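Local coordinates for protein putative oxidoreductase (Gluconobacter oxydans, PDB 3WJ7) that belongs to the short-chain dehydrogenase/reductase family and probably reduces carbonyl substrates with a nicotinamide coenzyme, at residues D14-T19 with R36-R41; G186-K191 with I332-Q337. One frame throughout, in Å; residues are numbered along the deposited sequence.

Contact 1 of 2, residues D14-T19 with R36-R41; sequences DVTLVT and RGHRLR
Thr16 and His38 meet through their side chains. Thr16 OG1 and His38 ND1 are hydrogen-bonded at 2.8 Å, and either could be the donor. The hydroxyl lies at the edge of the imidazole, in its plane. It gets there because OG1 is trans to the carbonyl carbon (chi1 -66°). This leaves the Thr16 methyl CG2 running beside Leu40 in the same direction, 4.0 Å from Leu40 CD2. Val18 CG1 reaches the same Leu40 methyl.

Asp14 and Arg39 form a salt bridge, with Asp14 OD2 3.1 Å from Arg39 NH2. The carboxylate is stacked on the guanidinium, the planes 8° apart. No N-H points at the oxygen, so the attraction is one of charge alone. The Arg39 side chain is poorly ordered. Val15 CG1 sits over one face of the Arg41 guanidinium, whose NH2 pairs with Glu59 and whose NH1 bonds to the Lys76 and Ala74 carbonyls.

The backbones pair as parallel strands. Three hydrogen bonds of 2.8 to 3.0 Å join them: Thr16 N to Arg39 O, Arg41 N to Thr16 O, and Val18 N to Arg41 O.

Gly37 ends helix 24-35 in a Schellman motif. The two strands and this helix make the first beta-alpha-beta unit of the Rossmann fold. Leu33 of the helix packs on Thr16, Val18 and Leu40. Strand 78-83 pairs with the other edge of strand 15-18.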
# COMPACT_ATOMS: atom_id res chain seq x y z
N ASP A 14 -25.51 -21.90 -25.31
CA ASP A 14 -25.16 -23.17 -24.70
C ASP A 14 -23.70 -23.16 -24.28
O ASP A 14 -23.08 -24.20 -24.05
CB ASP A 14 -25.39 -24.27 -25.73
CG ASP A 14 -25.14 -23.78 -27.18
OD1 ASP A 14 -24.16 -23.01 -27.40
OD2 ASP A 14 -25.93 -24.15 -28.09
N VAL A 15 -23.13 -21.96 -24.21
CA VAL A 15 -21.71 -21.82 -23.89
C VAL A 15 -21.48 -21.65 -22.39
O VAL A 15 -22.23 -20.93 -21.72
CB VAL A 15 -21.05 -20.67 -24.67
CG1 VAL A 15 -19.58 -20.57 -24.32
CG2 VAL A 15 -21.25 -20.86 -26.16
N THR A 16 -20.48 -22.36 -21.87
CA THR A 16 -19.96 -22.20 -20.53
C THR A 16 -18.64 -21.38 -20.61
O THR A 16 -17.67 -21.78 -21.26
CB THR A 16 -19.81 -23.59 -19.91
OG1 THR A 16 -21.11 -24.13 -19.77
CG2 THR A 16 -19.18 -23.56 -18.53
N LEU A 17 -18.65 -20.19 -20.02
CA LEU A 17 -17.43 -19.36 -19.94
C LEU A 17 -16.72 -19.61 -18.61
O LEU A 17 -17.35 -19.47 -17.56
CB LEU A 17 -17.75 -17.86 -20.08
CG LEU A 17 -16.64 -16.80 -19.85
CD1 LEU A 17 -15.57 -16.80 -20.94
CD2 LEU A 17 -17.23 -15.40 -19.76
N VAL A 18 -15.45 -20.01 -18.63
CA VAL A 18 -14.67 -20.05 -17.38
C VAL A 18 -13.55 -19.05 -17.44
O VAL A 18 -12.94 -18.91 -18.47
CB VAL A 18 -14.16 -21.47 -16.95
CG1 VAL A 18 -14.56 -22.59 -17.90
CG2 VAL A 18 -12.68 -21.46 -16.62
N THR A 19 -13.32 -18.31 -16.37
CA THR A 19 -12.21 -17.36 -16.33
C THR A 19 -11.17 -17.99 -15.46
O THR A 19 -11.48 -18.97 -14.79
CB THR A 19 -12.57 -16.05 -15.63
OG1 THR A 19 -12.83 -16.31 -14.24
CG2 THR A 19 -13.78 -15.41 -16.30
N ARG A 36 -17.65 -33.54 -18.47
CA ARG A 36 -19.10 -33.45 -18.41
C ARG A 36 -19.79 -32.92 -19.71
O ARG A 36 -21.00 -32.76 -19.74
CB ARG A 36 -19.50 -32.61 -17.19
CG ARG A 36 -20.00 -33.41 -15.98
CD ARG A 36 -20.12 -32.45 -14.84
NE ARG A 36 -20.39 -32.96 -13.50
CZ ARG A 36 -19.53 -33.62 -12.70
NH1 ARG A 36 -18.31 -34.00 -13.10
NH2 ARG A 36 -19.93 -33.93 -11.48
N GLY A 37 -18.99 -32.64 -20.76
CA GLY A 37 -19.46 -32.08 -22.05
C GLY A 37 -20.16 -30.71 -22.15
O GLY A 37 -21.11 -30.55 -22.90
N HIS A 38 -19.69 -29.72 -21.40
CA HIS A 38 -20.06 -28.33 -21.68
C HIS A 38 -19.30 -27.87 -22.90
O HIS A 38 -18.22 -28.40 -23.19
CB HIS A 38 -19.67 -27.45 -20.50
CG HIS A 38 -20.49 -27.71 -19.29
ND1 HIS A 38 -21.23 -26.72 -18.67
CD2 HIS A 38 -20.75 -28.85 -18.61
CE1 HIS A 38 -21.89 -27.24 -17.65
NE2 HIS A 38 -21.62 -28.53 -17.59
N ARG A 39 -19.83 -26.88 -23.60
CA ARG A 39 -19.03 -26.20 -24.61
C ARG A 39 -18.29 -25.06 -23.92
O ARG A 39 -18.91 -24.15 -23.35
CB ARG A 39 -19.88 -25.66 -25.78
CG ARG A 39 -21.28 -26.24 -25.91
CD ARG A 39 -21.90 -25.78 -27.23
NE ARG A 39 -23.17 -26.43 -27.56
CZ ARG A 39 -23.76 -26.39 -28.77
NH1 ARG A 39 -23.18 -25.73 -29.78
NH2 ARG A 39 -24.92 -27.00 -28.97
N LEU A 40 -16.97 -25.10 -23.97
CA LEU A 40 -16.16 -24.12 -23.27
C LEU A 40 -15.69 -22.90 -24.08
O LEU A 40 -15.35 -22.98 -25.26
CB LEU A 40 -14.99 -24.81 -22.60
CG LEU A 40 -15.26 -25.84 -21.49
CD1 LEU A 40 -13.92 -26.31 -20.94
CD2 LEU A 40 -16.10 -25.31 -20.33
N ARG A 41 -15.72 -21.75 -23.42
CA ARG A 41 -14.98 -20.58 -23.86
C ARG A 41 -14.07 -20.15 -22.67
O ARG A 41 -14.49 -20.12 -21.52
CB ARG A 41 -15.92 -19.46 -24.33
CG ARG A 41 -15.21 -18.18 -24.80
CD ARG A 41 -16.17 -17.07 -25.27
NE ARG A 41 -17.03 -17.55 -26.33
CZ ARG A 41 -18.24 -17.10 -26.62
NH1 ARG A 41 -18.80 -16.11 -25.92
NH2 ARG A 41 -18.92 -17.67 -27.60

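Contact 2 of 2, residues G186-K191 with I332-Q337; sequences GPRDIK and IAWFRQ
Trp334 lays one face of its indole against the backbone of Pro187 and Arg188, and Phe335 meets Asp189. Helix 324-337, the C-terminal helix, carries both rings. The loop 186-191 that packs on it lies between strand 176-185 and helix 194-203.

Trp334 comes first. Its CB packs on Pro187 CB at 4.0 Å. From there the indole runs along the loop backbone, with CG trans to the backbone N (chi1 -165°). Arg188 N lies 3.4 Å above the ring plane, displaced toward the rim, and Asp189 N lies 4.0 Å above it. Arg188 CA makes a CH-pi contact, 3.8 Å from the centroid of the six-membered ring of Trp334 and 19° off its normal. Farther out, Ile190 CG1 meets Trp334 CH2 at 4.0 Å, in an oblique approach. The Arg188 guanidinium goes on to a salt bridge with Glu55. The His338 ring, just past the helix, also stacks with the indole. With an alanine in place of Trp334, the peptide at Arg188 would lose the ring face against it, and a gap is likely to open between loop and helix.

Phe335 comes next. Asp189 O lies near its ring plane, at the edge, 3.5 Å from Phe335 CE1. Phe335 CZ touches Asp189 CB at 3.9 Å. Asp189 is the centre of an inverse gamma turn, and its OD2 is hydrogen-bonded to Thr193 OG1. Leu200 of helix 194-203 also touches Phe335.

Arg340, beyond the helix, adds a hydrogen bond to Ile190 O. No hydrogen bond joins the two segments themselves. Between them the contact is van der Waals and CH-pi, and probably relies on shape.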
# COMPACT_ATOMS: atom_id res chain seq x y z
N GLY A 186 -2.24 -30.90 -5.26
CA GLY A 186 -2.39 -31.99 -6.19
C GLY A 186 -1.43 -31.94 -7.34
O GLY A 186 -0.41 -31.22 -7.29
N PRO A 187 -1.72 -32.71 -8.40
CA PRO A 187 -0.80 -32.74 -9.53
C PRO A 187 -0.95 -31.50 -10.37
O PRO A 187 -1.92 -30.76 -10.21
CB PRO A 187 -1.23 -34.00 -10.30
CG PRO A 187 -2.66 -34.20 -9.94
CD PRO A 187 -2.78 -33.72 -8.51
N ARG A 188 0.01 -31.25 -11.25
CA ARG A 188 -0.02 -30.10 -12.16
C ARG A 188 0.14 -28.76 -11.44
O ARG A 188 -0.47 -27.76 -11.84
CB ARG A 188 -1.31 -30.07 -12.96
CG ARG A 188 -1.48 -31.19 -13.91
CD ARG A 188 -1.98 -30.53 -15.15
NE ARG A 188 -2.52 -31.50 -16.07
CZ ARG A 188 -2.67 -31.27 -17.37
NH1 ARG A 188 -2.29 -30.10 -17.89
NH2 ARG A 188 -3.18 -32.22 -18.14
N ASP A 189 0.96 -28.73 -10.42
CA ASP A 189 1.14 -27.51 -9.68
C ASP A 189 2.37 -26.81 -10.26
O ASP A 189 3.46 -26.85 -9.69
CB ASP A 189 1.22 -27.77 -8.19
CG ASP A 189 1.02 -26.51 -7.40
OD1 ASP A 189 0.85 -25.46 -8.07
OD2 ASP A 189 1.03 -26.56 -6.14
N ILE A 190 2.12 -26.15 -11.38
CA ILE A 190 3.12 -25.72 -12.33
C ILE A 190 3.98 -24.56 -11.84
O ILE A 190 5.20 -24.61 -11.93
CB ILE A 190 2.39 -25.41 -13.65
CG1 ILE A 190 2.02 -26.75 -14.32
CG2 ILE A 190 3.20 -24.44 -14.52
CD1 ILE A 190 0.93 -26.69 -15.36
N LYS A 191 3.34 -23.54 -11.27
CA LYS A 191 4.05 -22.38 -10.79
C LYS A 191 4.90 -22.68 -9.55
O LYS A 191 5.95 -22.03 -9.35
CB LYS A 191 3.05 -21.29 -10.41
CG LYS A 191 3.71 -20.04 -9.84
CD LYS A 191 2.70 -19.09 -9.24
CE LYS A 191 3.39 -18.14 -8.27
NZ LYS A 191 3.08 -16.74 -8.68
N ILE A 332 3.45 -34.86 -5.15
CA ILE A 332 4.85 -35.31 -5.15
C ILE A 332 5.15 -36.20 -6.36
O ILE A 332 6.18 -36.01 -7.01
CB ILE A 332 5.24 -36.03 -3.86
CG1 ILE A 332 5.40 -35.02 -2.74
CG2 ILE A 332 6.52 -36.84 -4.03
CD1 ILE A 332 5.01 -35.56 -1.39
N ALA A 333 4.25 -37.10 -6.73
CA ALA A 333 4.58 -37.96 -7.88
C ALA A 333 4.75 -37.07 -9.11
O ALA A 333 5.68 -37.24 -9.91
CB ALA A 333 3.51 -39.04 -8.12
N TRP A 334 3.88 -36.09 -9.24
CA TRP A 334 3.98 -35.17 -10.34
C TRP A 334 5.30 -34.35 -10.27
O TRP A 334 6.03 -34.26 -11.27
CB TRP A 334 2.77 -34.28 -10.39
CG TRP A 334 2.65 -33.59 -11.64
CD1 TRP A 334 1.97 -34.00 -12.77
CD2 TRP A 334 3.23 -32.33 -11.95
NE1 TRP A 334 2.09 -33.06 -13.75
CE2 TRP A 334 2.85 -32.02 -13.28
CE3 TRP A 334 4.04 -31.43 -11.25
CZ2 TRP A 334 3.25 -30.84 -13.91
CZ3 TRP A 334 4.43 -30.26 -11.87
CH2 TRP A 334 4.03 -29.97 -13.19
N PHE A 335 5.62 -33.79 -9.11
CA PHE A 335 6.89 -33.06 -9.00
C PHE A 335 8.14 -33.90 -9.39
O PHE A 335 9.08 -33.34 -9.97
CB PHE A 335 7.09 -32.49 -7.60
CG PHE A 335 6.14 -31.40 -7.23
CD1 PHE A 335 5.89 -30.33 -8.10
CD2 PHE A 335 5.52 -31.39 -5.99
CE1 PHE A 335 5.04 -29.32 -7.73
CE2 PHE A 335 4.63 -30.39 -5.63
CZ PHE A 335 4.40 -29.34 -6.50
N ARG A 336 8.15 -35.20 -9.07
CA ARG A 336 9.30 -36.07 -9.35
C ARG A 336 9.46 -36.32 -10.85
O ARG A 336 10.54 -36.12 -11.42
CB ARG A 336 9.15 -37.39 -8.60
CG ARG A 336 10.47 -38.05 -8.19
CD ARG A 336 10.22 -39.08 -7.09
NE ARG A 336 11.05 -38.82 -5.90
CZ ARG A 336 10.62 -38.91 -4.64
NH1 ARG A 336 9.36 -39.23 -4.39
NH2 ARG A 336 11.44 -38.66 -3.63
N GLN A 337 8.36 -36.72 -11.50
CA GLN A 337 8.32 -36.93 -12.94
C GLN A 337 8.61 -35.69 -13.76
O GLN A 337 9.03 -35.80 -14.91
CB GLN A 337 6.94 -37.44 -13.36
CG GLN A 337 6.56 -38.78 -12.77
CD GLN A 337 5.09 -39.05 -12.93
OE1 GLN A 337 4.42 -38.42 -13.74
NE2 GLN A 337 4.57 -40.00 -12.14

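From the N terminus, strand 15-18 leads into helix 24-35 and returns as strand 39-44. Contact 1 closes this short loop, with 16 residues between its segments. The chain then adds further strands of the sheet as far as 176-185. Contact 2 opens just after that strand and closes in the last helix, 324-337, across 140 residues. Strands 214-219 and 239-248 of the same sheet lie within this long loop. The two contacts are in series and neither nest nor cross. The centres of contact 1 and contact 2 are about 26 Å apart. Contact 1 joins neighbouring strands of the Rossmann sheet. Contact 2 ties the loop before helix 194-203 to the C-terminal helix.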